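PDB 5Z06: BDI_3064 protein from Parabacteroides distasonis ATCC 8503, which hydrolyses linear beta-1,2-glucan and beta-1,2-glucooligosaccharides of four or more units from the non-reducing end, releasing sophorose. Local coordinates for residues I217-I222 and V234-P239; S433-Q437 and W448-W454; E55-V59 and A100-N104; A303-S307 and D373-G377. All blocks are in the same frame, centred on the assembly; numbering follows the deposited sequence.

From the N terminus the contacts come in the order 3, 1, 4, 2. They run in series, so none nests in or crosses another. Contact 3 closes a loop of 40 residues and ties strand 53-59 to the chain leading into strand 104-109. Contact 1 pairs two neighbouring strands of a hairpin, with 11 residues between its segments. Contact 4 spans 65 residues, half of them helical, and brings together two loops of the helical part of the chain. Contact 2 closes a short loop of 10 residues through an aromatic cluster. Contact 2 lies across the centre of the chain from contacts 1 and 3; its centre is about 58 Å from that of contact 3.

Contact 1: residues I217-I222 and V234-P239; sequences IKYYRI and VAVRRP
Ile222, Val236 and Pro239 carry much of the packing in this antiparallel hairpin. Tyr220 and Arg237 form a hydrogen-bonded pair, with Tyr220 N 2.6 Å from Arg237 O. Ile222 N gives a nearly straight bond to Ala235 O (2.7 Å). Val234 and Ala235 both face Ile222, a classic beta bulge. Val234 N makes the sound bond to Ile222 O; that from Ala235 N is weak. CG1 of Ile222 stands beside its own backbone N (chi1 -61°), and from there CD1 reaches along the partner strand to Arg237 CG at 3.8 Å. Its CG2 branch meets Val234 CG2 at 4.0 Å. Val236 works on the other face of the sheet. Its CG1 sits over the face of the Tyr219 ring, a CH-pi contact 4.0 Å from the centroid, and also touches Arg221 CG. Past the paired residues, Pro239 CG packs on Ile217 O at 3.3 Å. Nearby the edge of the Tyr219 ring, at CD2, points at one face of the Arg238 guanidinium, the planes 84° apart. Arg238 also forms salt bridges to Asp7 and to the calcium ligand Glu12. Ile222 is covered by Ile207 and Trp209 of strand 204-210 and by Tyr244 of strand 243-247. Strand 232-237 is an outer strand of a four-stranded antiparallel sheet, and strand 219-225 passes the pairing on to strand 254-262.

Contact 2: residues S433-Q437 and W448-W454; sequences SWYKQ and WSPDQAW
The backbones stay 7.1 Å apart at the CA atoms of Tyr435 and Trp448 and 7.5 Å at those of Gln437 and Trp454, so side chains fill the space. This surface contact joins a 3-10 turn after helix 414-428 to the loop after strand 447-448. Trp434, Tyr435, Trp448 and Trp454 form an aromatic cluster. The indole of Trp434 points its NE1 edge at the face of Trp448 in an edge-to-face pair: the five-membered rings lie 4.5 Å apart between centroids, with planes at 86°. Trp454 directs the edge of its six-membered ring at the Tyr435 face in an offset edge-to-face contact. Trp454 CH2 also reaches Trp434 O at 3.2 Å, and these two indoles meet obliquely. Tyr435 CE2 meets Trp448 CB at 3.3 Å. Gln437 covers one face of Trp454. Its CG is anti to the backbone N (chi1 174°), and the extended chain lies flat on the indole, with CG 3.5 Å from the centroid of the five-membered ring. Trp448 CD1 lies over the opposite face, so Trp454 is sandwiched. An alanine in place of Trp454 would probably open a gap between Gln437 and Trp448 and take from Tyr435 an edge it packs against. His365 stacks on Trp434 and meets Trp448 edge-to-face. No polar bond joins the two segments; ring packing and CH-pi contact hold them together, and Tyr435 OH is hydrogen-bonded to Phe364 O outside.

Contact 3: residues E55-V59 and A100-N104; sequences ELTYV and AALPN
Tyr58 and Leu56 make a buried side-chain contact with Ala101 and Pro103, between strand 53-59 of one antiparallel sheet and the chain that leads into strand 104-109 of another. The backbones are well apart: the nearest CA atoms, those of Tyr58 and Pro103, are separated by 9.4 Å. Tyr58 bridges the distance. Its CG lies between the backbone N and the carbonyl carbon (chi1 60°), and the ring extends toward the loop. There Tyr58 OH donates to Ala101 O at 3.0 Å. The hydroxyl sits above the carbonyl plane, 41° out of it, and the C=O...O angle is 114°. The bond is bent at the acceptor, yet it gives the hydroxyl and the carbonyl, both on buried residues, a partner. Tyr58 OH also touches Leu102 CA at 3.4 Å and Pro103 CD at 3.7 Å. Leu56, two residues earlier and also directed at the loop, adds an apolar contact. Its CD2 meets Pro103 CG at 3.6 Å, and the two side chains run alongside in opposite senses. Pro103 CG also reaches Tyr58 CE1 at 4.1 Å, so the proline ring touches both strand residues. A phenylalanine in place of Tyr58 would probably leave Ala101 O without this donor and the loop less firmly held. Trp66 meets the Tyr58 ring obliquely and touches Pro103, while Ile172 of strand 169-180 packs on Leu56 and Pro103. Here a tyrosine hydroxyl captures a loop carbonyl beside a small apolar patch, joining a seven-stranded sheet to the loop entering a five-stranded one in the N-terminal, all-beta part of the chain.

Contact 4: residues A303-S307 and D373-G377; sequences AEPNS and DGTTG
OE1 of Glu304, which presses on Gly374 CA across the contact, accepts two hydrogen bonds from Ser307: one from OG at 2.5 Å and one from N at 2.6 Å. The carboxylate organises the turn 304-307, and its partner is an Asx turn, in which Asp373 OD1 accepts from Thr375 N at 2.9 Å. One loop follows helix 284-297 and the other strand 371-373, in the largely helical part of the chain, which is consistent with the (alpha/alpha)6 architecture of the six-hairpin clan. The other oxygen, Glu304 OE2, is also held twice. Asn306 ND2 reaches its syn lone pair at 2.7 Å in an almost straight bond, and Asn306 N comes from above the carboxylate plane. Four bonds thus fix the carboxylate's rotation. The chain of Glu304 is bent at chi2 (-64°), which folds the group back over its own turn. Gly374 fits closely here. Its CA lies 3.2 Å from Glu304 OE1, in the direction a side chain would have to take. Behind this, Ile321 of strand 320-322 touches Glu304 and Ser307, and Phe357 of helix 344-360 packs on Ser307. Toward the surface, Thr375 CG2 rests 3.5 Å from Asn306 ND2 and 3.9 Å from Glu304 OE2.

Contact 1: residues I217-I222 and V234-P239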
loop_
_atom_site.group_PDB
_atom_site.type_symbol
_atom_site.label_atom_id
_atom_site.label_comp_id
_atom_site.label_asym_id
_atom_site.label_seq_id
_atom_site.Cartn_x
_atom_site.Cartn_y
_atom_site.Cartn_z
ATOM N N ILE A 217 2.497 -6.414 -23.068
ATOM C CA ILE A 217 3.707 -5.606 -23.113
ATOM C C ILE A 217 4.483 -5.686 -21.796
ATOM O O ILE A 217 3.934 -6.048 -20.736
ATOM C CB ILE A 217 3.414 -4.136 -23.483
ATOM C CG1 ILE A 217 2.556 -3.432 -22.433
ATOM C CG2 ILE A 217 2.733 -4.059 -24.844
ATOM C CD1 ILE A 217 2.838 -1.957 -22.352
ATOM N N LYS A 218 5.762 -5.329 -21.871
ATOM C CA LYS A 218 6.647 -5.432 -20.710
ATOM C C LYS A 218 6.418 -4.232 -19.783
ATOM O O LYS A 218 6.197 -4.375 -18.587
ATOM C CB LYS A 218 8.103 -5.507 -21.163
ATOM C CG LYS A 218 9.067 -5.988 -20.093
ATOM C CD LYS A 218 10.507 -5.817 -20.547
ATOM C CE LYS A 218 11.504 -6.246 -19.488
ATOM N NZ LYS A 218 11.476 -7.700 -19.245
ATOM N N TYR A 219 6.492 -3.049 -20.363
ATOM C CA TYR A 219 6.318 -1.828 -19.614
ATOM C C TYR A 219 6.110 -0.693 -20.562
ATOM O O TYR A 219 6.283 -0.836 -21.771
ATOM C CB TYR A 219 7.502 -1.541 -18.676
ATOM C CG TYR A 219 8.928 -1.755 -19.194
ATOM C CD1 TYR A 219 9.438 -1.031 -20.271
ATOM C CD2 TYR A 219 9.800 -2.611 -18.519
ATOM C CE1 TYR A 219 10.747 -1.209 -20.698
ATOM C CE2 TYR A 219 11.106 -2.789 -18.933
ATOM C CZ TYR A 219 11.576 -2.084 -20.017
ATOM O OH TYR A 219 12.875 -2.264 -20.408
ATOM N N TYR A 220 5.684 0.421 -20.004
ATOM C CA TYR A 220 5.662 1.678 -20.717
ATOM C C TYR A 220 6.953 2.395 -20.384
ATOM O O TYR A 220 7.388 2.362 -19.238
ATOM C CB TYR A 220 4.463 2.499 -20.283
ATOM C CG TYR A 220 3.164 1.856 -20.670
ATOM C CD1 TYR A 220 2.667 1.987 -21.967
ATOM C CD2 TYR A 220 2.440 1.103 -19.748
ATOM C CE1 TYR A 220 1.470 1.395 -22.335
ATOM C CE2 TYR A 220 1.243 0.503 -20.099
ATOM C CZ TYR A 220 0.754 0.652 -21.388
ATOM O OH TYR A 220 -0.438 0.047 -21.721
ATOM N N ARG A 221 7.582 2.996 -21.380
ATOM C CA ARG A 221 8.730 3.837 -21.152
ATOM C C ARG A 221 8.233 5.243 -21.246
ATOM O O ARG A 221 7.562 5.590 -22.233
ATOM C CB ARG A 221 9.802 3.623 -22.218
ATOM C CG ARG A 221 11.049 2.929 -21.714
ATOM C CD ARG A 221 12.086 2.763 -22.816
ATOM N NE ARG A 221 12.856 1.536 -22.605
ATOM C CZ ARG A 221 13.355 0.754 -23.566
ATOM N NH1 ARG A 221 13.188 1.044 -24.862
ATOM N NH2 ARG A 221 14.031 -0.347 -23.223
ATOM N N ILE A 222 8.604 6.063 -20.260
ATOM C CA ILE A 222 8.203 7.464 -20.248
ATOM C C ILE A 222 9.417 8.313 -20.604
ATOM O O ILE A 222 10.496 8.128 -20.033
ATOM C CB ILE A 222 7.614 7.912 -18.887
ATOM C CG1 ILE A 222 6.352 7.101 -18.554
ATOM C CG2 ILE A 222 7.286 9.410 -18.900
ATOM C CD1 ILE A 222 6.622 5.822 -17.802
ATOM N N VAL A 234 12.862 8.815 -18.686
ATOM C CA VAL A 234 12.905 9.114 -17.252
ATOM C C VAL A 234 12.337 8.034 -16.358
ATOM O O VAL A 234 12.660 8.009 -15.174
ATOM C CB VAL A 234 12.244 10.448 -16.889
ATOM C CG1 VAL A 234 13.111 11.591 -17.391
ATOM C CG2 VAL A 234 10.805 10.528 -17.394
ATOM N N ALA A 235 11.501 7.159 -16.897
ATOM C CA ALA A 235 10.865 6.140 -16.077
ATOM C C ALA A 235 10.281 5.047 -16.923
ATOM O O ALA A 235 10.073 5.216 -18.128
ATOM C CB ALA A 235 9.753 6.753 -15.216
ATOM N N VAL A 236 10.008 3.925 -16.267
ATOM C CA VAL A 236 9.211 2.874 -16.860
ATOM C C VAL A 236 8.055 2.605 -15.931
ATOM O O VAL A 236 8.169 2.741 -14.709
ATOM C CB VAL A 236 9.957 1.549 -17.119
ATOM C CG1 VAL A 236 11.007 1.735 -18.192
ATOM C CG2 VAL A 236 10.574 0.956 -15.849
ATOM N N ARG A 237 6.934 2.237 -16.526
ATOM C CA ARG A 237 5.804 1.839 -15.757
ATOM C C ARG A 237 5.292 0.537 -16.309
ATOM O O ARG A 237 5.019 0.402 -17.498
ATOM C CB ARG A 237 4.743 2.946 -15.758
ATOM C CG ARG A 237 5.085 4.104 -14.835
ATOM C CD ARG A 237 5.005 3.678 -13.377
ATOM N NE ARG A 237 5.332 4.741 -12.433
ATOM C CZ ARG A 237 6.554 5.041 -11.982
ATOM N NH1 ARG A 237 7.644 4.400 -12.409
ATOM N NH2 ARG A 237 6.695 6.030 -11.116
ATOM N N ARG A 238 5.158 -0.419 -15.414
ATOM C CA ARG A 238 4.583 -1.691 -15.725
ATOM C C ARG A 238 3.118 -1.500 -16.139
ATOM O O ARG A 238 2.494 -0.514 -15.729
ATOM C CB ARG A 238 4.671 -2.583 -14.496
ATOM C CG ARG A 238 6.077 -2.974 -14.099
ATOM C CD ARG A 238 6.584 -4.041 -15.031
ATOM N NE ARG A 238 8.003 -4.311 -14.858
ATOM C CZ ARG A 238 8.683 -5.245 -15.527
ATOM N NH1 ARG A 238 8.069 -6.034 -16.400
ATOM N NH2 ARG A 238 9.997 -5.402 -15.315
ATOM N N PRO A 239 2.561 -2.440 -16.935
ATOM C CA PRO A 239 1.194 -2.327 -17.501
ATOM C C PRO A 239 0.029 -2.150 -16.500
ATOM O O PRO A 239 -0.998 -1.611 -16.865
ATOM C CB PRO A 239 1.022 -3.642 -18.290
ATOM C CG PRO A 239 2.386 -4.230 -18.404
ATOM C CD PRO A 239 3.142 -3.770 -17.201
#

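Contact 2: residues S433-Q437 and W448-W454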
loop_
_atom_site.group_PDB
_atom_site.type_symbol
_atom_site.label_atom_id
_atom_site.label_comp_id
_atom_site.label_asym_id
_atom_site.label_seq_id
_atom_site.Cartn_x
_atom_site.Cartn_y
_atom_site.Cartn_z
ATOM N N SER A 433 -26.081 -10.181 14.718
ATOM C CA SER A 433 -26.364 -11.034 15.873
ATOM C C SER A 433 -25.771 -12.409 15.738
ATOM O O SER A 433 -25.349 -12.980 16.726
ATOM C CB SER A 433 -27.871 -11.145 16.114
ATOM O OG SER A 433 -28.547 -11.477 14.922
ATOM N N TRP A 434 -25.740 -12.939 14.517
ATOM C CA TRP A 434 -25.099 -14.194 14.238
ATOM C C TRP A 434 -23.665 -14.207 14.733
ATOM O O TRP A 434 -23.212 -15.200 15.282
ATOM C CB TRP A 434 -25.079 -14.497 12.742
ATOM C CG TRP A 434 -24.338 -15.743 12.459
ATOM C CD1 TRP A 434 -23.041 -15.841 12.044
ATOM C CD2 TRP A 434 -24.801 -17.084 12.660
ATOM N NE1 TRP A 434 -22.677 -17.156 11.944
ATOM C CE2 TRP A 434 -23.739 -17.947 12.303
ATOM C CE3 TRP A 434 -26.017 -17.642 13.074
ATOM C CZ2 TRP A 434 -23.856 -19.345 12.346
ATOM C CZ3 TRP A 434 -26.137 -19.026 13.109
ATOM C CH2 TRP A 434 -25.057 -19.861 12.762
ATOM N N TYR A 435 -22.961 -13.094 14.550
ATOM C CA TYR A 435 -21.547 -13.017 14.925
ATOM C C TYR A 435 -21.277 -12.911 16.435
ATOM O O TYR A 435 -20.125 -12.796 16.859
ATOM C CB TYR A 435 -20.855 -11.912 14.113
ATOM C CG TYR A 435 -20.659 -12.380 12.717
ATOM C CD1 TYR A 435 -21.701 -12.352 11.799
ATOM C CD2 TYR A 435 -19.448 -12.930 12.317
ATOM C CE1 TYR A 435 -21.522 -12.835 10.510
ATOM C CE2 TYR A 435 -19.267 -13.415 11.023
ATOM C CZ TYR A 435 -20.307 -13.368 10.136
ATOM O OH TYR A 435 -20.118 -13.843 8.874
ATOM N N LYS A 436 -22.335 -12.934 17.237
ATOM C CA LYS A 436 -22.220 -13.184 18.665
ATOM C C LYS A 436 -21.742 -14.593 18.990
ATOM O O LYS A 436 -21.164 -14.801 20.054
ATOM C CB LYS A 436 -23.556 -12.938 19.362
ATOM C CG LYS A 436 -23.940 -11.469 19.447
ATOM C CD LYS A 436 -25.327 -11.260 20.011
ATOM C CE LYS A 436 -25.401 -11.728 21.451
ATOM N NZ LYS A 436 -26.758 -11.516 21.992
ATOM N N GLN A 437 -22.006 -15.551 18.099
ATOM C CA GLN A 437 -21.611 -16.951 18.254
ATOM C C GLN A 437 -22.509 -17.660 19.248
ATOM O O GLN A 437 -23.003 -18.731 18.951
ATOM C CB GLN A 437 -20.124 -17.151 18.624
ATOM C CG GLN A 437 -19.755 -18.615 18.924
ATOM C CD GLN A 437 -18.263 -18.897 19.002
ATOM O OE1 GLN A 437 -17.410 -17.997 18.914
ATOM N NE2 GLN A 437 -17.941 -20.159 19.153
ATOM N N TRP A 448 -16.563 -15.665 10.839
ATOM C CA TRP A 448 -17.313 -16.918 10.818
ATOM C C TRP A 448 -17.062 -17.603 9.506
ATOM O O TRP A 448 -17.258 -16.998 8.461
ATOM C CB TRP A 448 -18.824 -16.712 10.996
ATOM C CG TRP A 448 -19.563 -18.017 10.877
ATOM C CD1 TRP A 448 -19.659 -18.969 11.824
ATOM C CD2 TRP A 448 -20.288 -18.512 9.742
ATOM N NE1 TRP A 448 -20.389 -20.035 11.369
ATOM C CE2 TRP A 448 -20.794 -19.788 10.095
ATOM C CE3 TRP A 448 -20.547 -18.012 8.460
ATOM C CZ2 TRP A 448 -21.562 -20.566 9.233
ATOM C CZ3 TRP A 448 -21.314 -18.791 7.578
ATOM C CH2 TRP A 448 -21.819 -20.059 7.981
ATOM N N SER A 449 -16.643 -18.865 9.570
ATOM C CA SER A 449 -16.323 -19.657 8.375
ATOM C C SER A 449 -17.487 -20.587 8.025
ATOM O O SER A 449 -18.008 -21.235 8.909
ATOM C CB SER A 449 -15.072 -20.488 8.614
ATOM O OG SER A 449 -14.974 -21.526 7.661
ATOM N N PRO A 450 -17.886 -20.659 6.735
ATOM C CA PRO A 450 -18.974 -21.555 6.343
ATOM C C PRO A 450 -18.690 -23.013 6.645
ATOM O O PRO A 450 -19.635 -23.757 6.869
ATOM C CB PRO A 450 -19.076 -21.352 4.823
ATOM C CG PRO A 450 -17.703 -20.982 4.429
ATOM C CD PRO A 450 -17.258 -20.060 5.541
ATOM N N ASP A 451 -17.419 -23.421 6.631
ATOM C CA ASP A 451 -17.070 -24.821 6.859
ATOM C C ASP A 451 -16.321 -25.096 8.163
ATOM O O ASP A 451 -16.261 -26.246 8.594
ATOM C CB ASP A 451 -16.314 -25.407 5.655
ATOM C CG ASP A 451 -14.992 -24.700 5.347
ATOM O OD1 ASP A 451 -14.606 -23.706 6.012
ATOM O OD2 ASP A 451 -14.340 -25.164 4.395
ATOM N N GLN A 452 -15.732 -24.055 8.753
ATOM C CA GLN A 452 -14.962 -24.166 9.979
ATOM C C GLN A 452 -15.561 -23.335 11.103
ATOM O O GLN A 452 -14.942 -23.191 12.147
ATOM C CB GLN A 452 -13.521 -23.739 9.719
ATOM C CG GLN A 452 -12.823 -24.572 8.658
ATOM C CD GLN A 452 -11.699 -23.820 7.984
ATOM O OE1 GLN A 452 -10.599 -23.710 8.542
ATOM N NE2 GLN A 452 -11.961 -23.289 6.787
ATOM N N ALA A 453 -16.761 -22.786 10.895
ATOM C CA ALA A 453 -17.499 -22.119 11.951
ATOM C C ALA A 453 -16.615 -21.082 12.659
ATOM O O ALA A 453 -16.004 -20.246 11.972
ATOM C CB ALA A 453 -18.089 -23.152 12.917
ATOM N N TRP A 454 -16.486 -21.176 13.989
ATOM C CA TRP A 454 -15.833 -20.164 14.816
ATOM C C TRP A 454 -14.386 -20.515 15.145
ATOM O O TRP A 454 -13.876 -20.083 16.161
ATOM C CB TRP A 454 -16.625 -19.963 16.104
ATOM C CG TRP A 454 -18.064 -19.760 15.827
ATOM C CD1 TRP A 454 -19.069 -20.696 15.899
ATOM C CD2 TRP A 454 -18.662 -18.562 15.383
ATOM N NE1 TRP A 454 -20.265 -20.130 15.543
ATOM C CE2 TRP A 454 -20.043 -18.816 15.229
ATOM C CE3 TRP A 454 -18.168 -17.281 15.103
ATOM C CZ2 TRP A 454 -20.923 -17.846 14.801
ATOM C CZ3 TRP A 454 -19.052 -16.307 14.691
ATOM C CH2 TRP A 454 -20.415 -16.593 14.548
#

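Contact 3: residues E55-V59 and A100-N104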
loop_
_atom_site.group_PDB
_atom_site.type_symbol
_atom_site.label_atom_id
_atom_site.label_comp_id
_atom_site.label_asym_id
_atom_site.label_seq_id
_atom_site.Cartn_x
_atom_site.Cartn_y
_atom_site.Cartn_z
ATOM N N GLU A 55 24.892 -0.511 -8.516
ATOM C CA GLU A 55 26.302 -0.368 -8.747
ATOM C C GLU A 55 26.988 -1.517 -8.070
ATOM O O GLU A 55 26.812 -1.746 -6.884
ATOM C CB GLU A 55 26.834 0.943 -8.180
ATOM C CG GLU A 55 28.223 1.267 -8.705
ATOM C CD GLU A 55 28.956 2.300 -7.887
ATOM O OE1 GLU A 55 28.293 3.084 -7.188
ATOM O OE2 GLU A 55 30.210 2.312 -7.932
ATOM N N LEU A 56 27.790 -2.231 -8.839
ATOM C CA LEU A 56 28.562 -3.311 -8.296
ATOM C C LEU A 56 30.033 -2.953 -8.503
ATOM O O LEU A 56 30.609 -3.229 -9.558
ATOM C CB LEU A 56 28.160 -4.627 -8.974
ATOM C CG LEU A 56 28.680 -5.851 -8.232
ATOM C CD1 LEU A 56 27.794 -6.156 -7.036
ATOM C CD2 LEU A 56 28.756 -7.065 -9.149
ATOM N N THR A 57 30.613 -2.295 -7.505
ATOM C CA THR A 57 32.012 -1.860 -7.573
ATOM C C THR A 57 32.761 -2.672 -6.557
ATOM O O THR A 57 32.424 -2.671 -5.366
ATOM C CB THR A 57 32.173 -0.353 -7.365
ATOM O OG1 THR A 57 31.644 0.309 -8.513
ATOM C CG2 THR A 57 33.642 0.061 -7.192
ATOM N N TYR A 58 33.761 -3.398 -7.045
ATOM C CA TYR A 58 34.462 -4.364 -6.223
ATOM C C TYR A 58 35.931 -4.488 -6.560
ATOM O O TYR A 58 36.368 -4.145 -7.651
ATOM C CB TYR A 58 33.799 -5.744 -6.343
ATOM C CG TYR A 58 33.797 -6.284 -7.748
ATOM C CD1 TYR A 58 32.775 -5.943 -8.645
ATOM C CD2 TYR A 58 34.840 -7.105 -8.207
ATOM C CE1 TYR A 58 32.768 -6.435 -9.947
ATOM C CE2 TYR A 58 34.852 -7.601 -9.520
ATOM C CZ TYR A 58 33.827 -7.255 -10.385
ATOM O OH TYR A 58 33.827 -7.719 -11.680
ATOM N N VAL A 59 36.661 -5.020 -5.584
ATOM C CA VAL A 59 38.026 -5.471 -5.726
ATOM C C VAL A 59 38.046 -6.918 -5.255
ATOM O O VAL A 59 37.759 -7.217 -4.098
ATOM C CB VAL A 59 39.000 -4.625 -4.882
ATOM C CG1 VAL A 59 40.431 -5.123 -5.050
ATOM C CG2 VAL A 59 38.910 -3.158 -5.291
ATOM N N ALA A 100 37.009 -12.726 -17.142
ATOM C CA ALA A 100 37.124 -13.631 -15.984
ATOM C C ALA A 100 37.055 -12.939 -14.608
ATOM O O ALA A 100 36.829 -13.600 -13.602
ATOM C CB ALA A 100 38.416 -14.437 -16.081
ATOM N N ALA A 101 37.311 -11.631 -14.566
ATOM C CA ALA A 101 37.262 -10.850 -13.321
ATOM C C ALA A 101 35.821 -10.474 -12.948
ATOM O O ALA A 101 35.557 -10.108 -11.797
ATOM C CB ALA A 101 38.107 -9.595 -13.451
ATOM N N LEU A 102 34.914 -10.577 -13.926
ATOM C CA LEU A 102 33.473 -10.464 -13.703
ATOM C C LEU A 102 33.016 -11.433 -12.635
ATOM O O LEU A 102 33.689 -12.447 -12.395
ATOM C CB LEU A 102 32.670 -10.750 -14.965
ATOM C CG LEU A 102 32.763 -9.767 -16.120
ATOM C CD1 LEU A 102 32.112 -10.411 -17.329
ATOM C CD2 LEU A 102 32.077 -8.458 -15.756
ATOM N N PRO A 103 31.868 -11.129 -11.994
ATOM C CA PRO A 103 31.473 -11.947 -10.858
ATOM C C PRO A 103 31.001 -13.353 -11.224
ATOM O O PRO A 103 30.608 -13.618 -12.353
ATOM C CB PRO A 103 30.334 -11.138 -10.227
ATOM C CG PRO A 103 30.470 -9.762 -10.780
ATOM C CD PRO A 103 30.978 -9.964 -12.152
ATOM N N ASN A 104 31.100 -14.250 -10.263
ATOM C CA ASN A 104 30.335 -15.470 -10.297
ATOM C C ASN A 104 28.951 -15.155 -9.737
ATOM O O ASN A 104 28.782 -14.260 -8.906
ATOM C CB ASN A 104 30.995 -16.582 -9.481
ATOM C CG ASN A 104 32.345 -17.016 -10.053
ATOM O OD1 ASN A 104 32.648 -16.799 -11.230
ATOM N ND2 ASN A 104 33.162 -17.620 -9.208
#

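Contact 4: residues A303-S307 and D373-G377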
loop_
_atom_site.group_PDB
_atom_site.type_symbol
_atom_site.label_atom_id
_atom_site.label_comp_id
_atom_site.label_asym_id
_atom_site.label_seq_id
_atom_site.Cartn_x
_atom_site.Cartn_y
_atom_site.Cartn_z
ATOM N N ALA A 303 -9.629 0.879 -9.270
ATOM C CA ALA A 303 -10.539 -0.151 -8.792
ATOM C C ALA A 303 -10.402 -1.411 -9.626
ATOM O O ALA A 303 -10.081 -1.357 -10.817
ATOM C CB ALA A 303 -11.978 0.320 -8.837
ATOM N N GLU A 304 -10.608 -2.551 -8.974
ATOM C CA GLU A 304 -10.839 -3.798 -9.679
ATOM C C GLU A 304 -12.043 -3.495 -10.573
ATOM O O GLU A 304 -13.081 -3.107 -10.050
ATOM C CB GLU A 304 -11.106 -4.922 -8.660
ATOM C CG GLU A 304 -11.201 -6.323 -9.210
ATOM C CD GLU A 304 -12.366 -6.502 -10.131
ATOM O OE1 GLU A 304 -13.519 -6.271 -9.675
ATOM O OE2 GLU A 304 -12.133 -6.846 -11.315
ATOM N N PRO A 305 -11.887 -3.607 -11.920
ATOM C CA PRO A 305 -12.914 -3.093 -12.861
ATOM C C PRO A 305 -14.259 -3.812 -12.845
ATOM O O PRO A 305 -15.260 -3.204 -13.163
ATOM C CB PRO A 305 -12.250 -3.219 -14.243
ATOM C CG PRO A 305 -11.165 -4.222 -14.062
ATOM C CD PRO A 305 -10.697 -4.098 -12.641
ATOM N N ASN A 306 -14.310 -5.077 -12.459
ATOM C CA ASN A 306 -15.581 -5.810 -12.545
ATOM C C ASN A 306 -16.461 -5.408 -11.385
ATOM O O ASN A 306 -17.613 -5.066 -11.574
ATOM C CB ASN A 306 -15.347 -7.314 -12.619
ATOM C CG ASN A 306 -14.507 -7.706 -13.823
ATOM O OD1 ASN A 306 -15.034 -8.059 -14.873
ATOM N ND2 ASN A 306 -13.191 -7.605 -13.688
ATOM N N SER A 307 -15.875 -5.352 -10.195
ATOM C CA SER A 307 -16.597 -4.974 -8.964
ATOM C C SER A 307 -16.714 -3.475 -8.757
ATOM O O SER A 307 -17.651 -3.006 -8.106
ATOM C CB SER A 307 -15.885 -5.553 -7.735
ATOM O OG SER A 307 -14.538 -5.100 -7.678
ATOM N N ASP A 373 -12.995 -12.063 -4.798
ATOM C CA ASP A 373 -12.508 -11.989 -6.154
ATOM C C ASP A 373 -13.543 -11.150 -6.885
ATOM O O ASP A 373 -14.693 -11.551 -7.027
ATOM C CB ASP A 373 -12.323 -13.397 -6.753
ATOM C CG ASP A 373 -11.736 -13.376 -8.146
ATOM O OD1 ASP A 373 -12.078 -12.491 -8.954
ATOM O OD2 ASP A 373 -10.943 -14.274 -8.453
ATOM N N GLY A 374 -13.114 -9.971 -7.330
ATOM C CA GLY A 374 -13.978 -9.011 -7.994
ATOM C C GLY A 374 -14.603 -9.500 -9.279
ATOM O O GLY A 374 -15.630 -9.008 -9.677
ATOM N N THR A 375 -13.967 -10.462 -9.929
ATOM C CA THR A 375 -14.464 -11.037 -11.157
ATOM C C THR A 375 -15.498 -12.117 -10.916
ATOM O O THR A 375 -16.234 -12.438 -11.820
ATOM C CB THR A 375 -13.314 -11.659 -11.981
ATOM O OG1 THR A 375 -12.721 -12.741 -11.256
ATOM C CG2 THR A 375 -12.235 -10.620 -12.305
ATOM N N THR A 376 -15.535 -12.707 -9.720
ATOM C CA THR A 376 -16.465 -13.824 -9.448
ATOM C C THR A 376 -17.466 -13.652 -8.296
ATOM O O THR A 376 -18.437 -14.399 -8.233
ATOM C CB THR A 376 -15.689 -15.118 -9.185
ATOM O OG1 THR A 376 -15.009 -15.033 -7.919
ATOM C CG2 THR A 376 -14.692 -15.387 -10.313
ATOM N N GLY A 377 -17.226 -12.703 -7.382
ATOM C CA GLY A 377 -18.015 -12.592 -6.164
ATOM C C GLY A 377 -17.626 -13.628 -5.115
ATOM O O GLY A 377 -18.242 -13.679 -4.040
#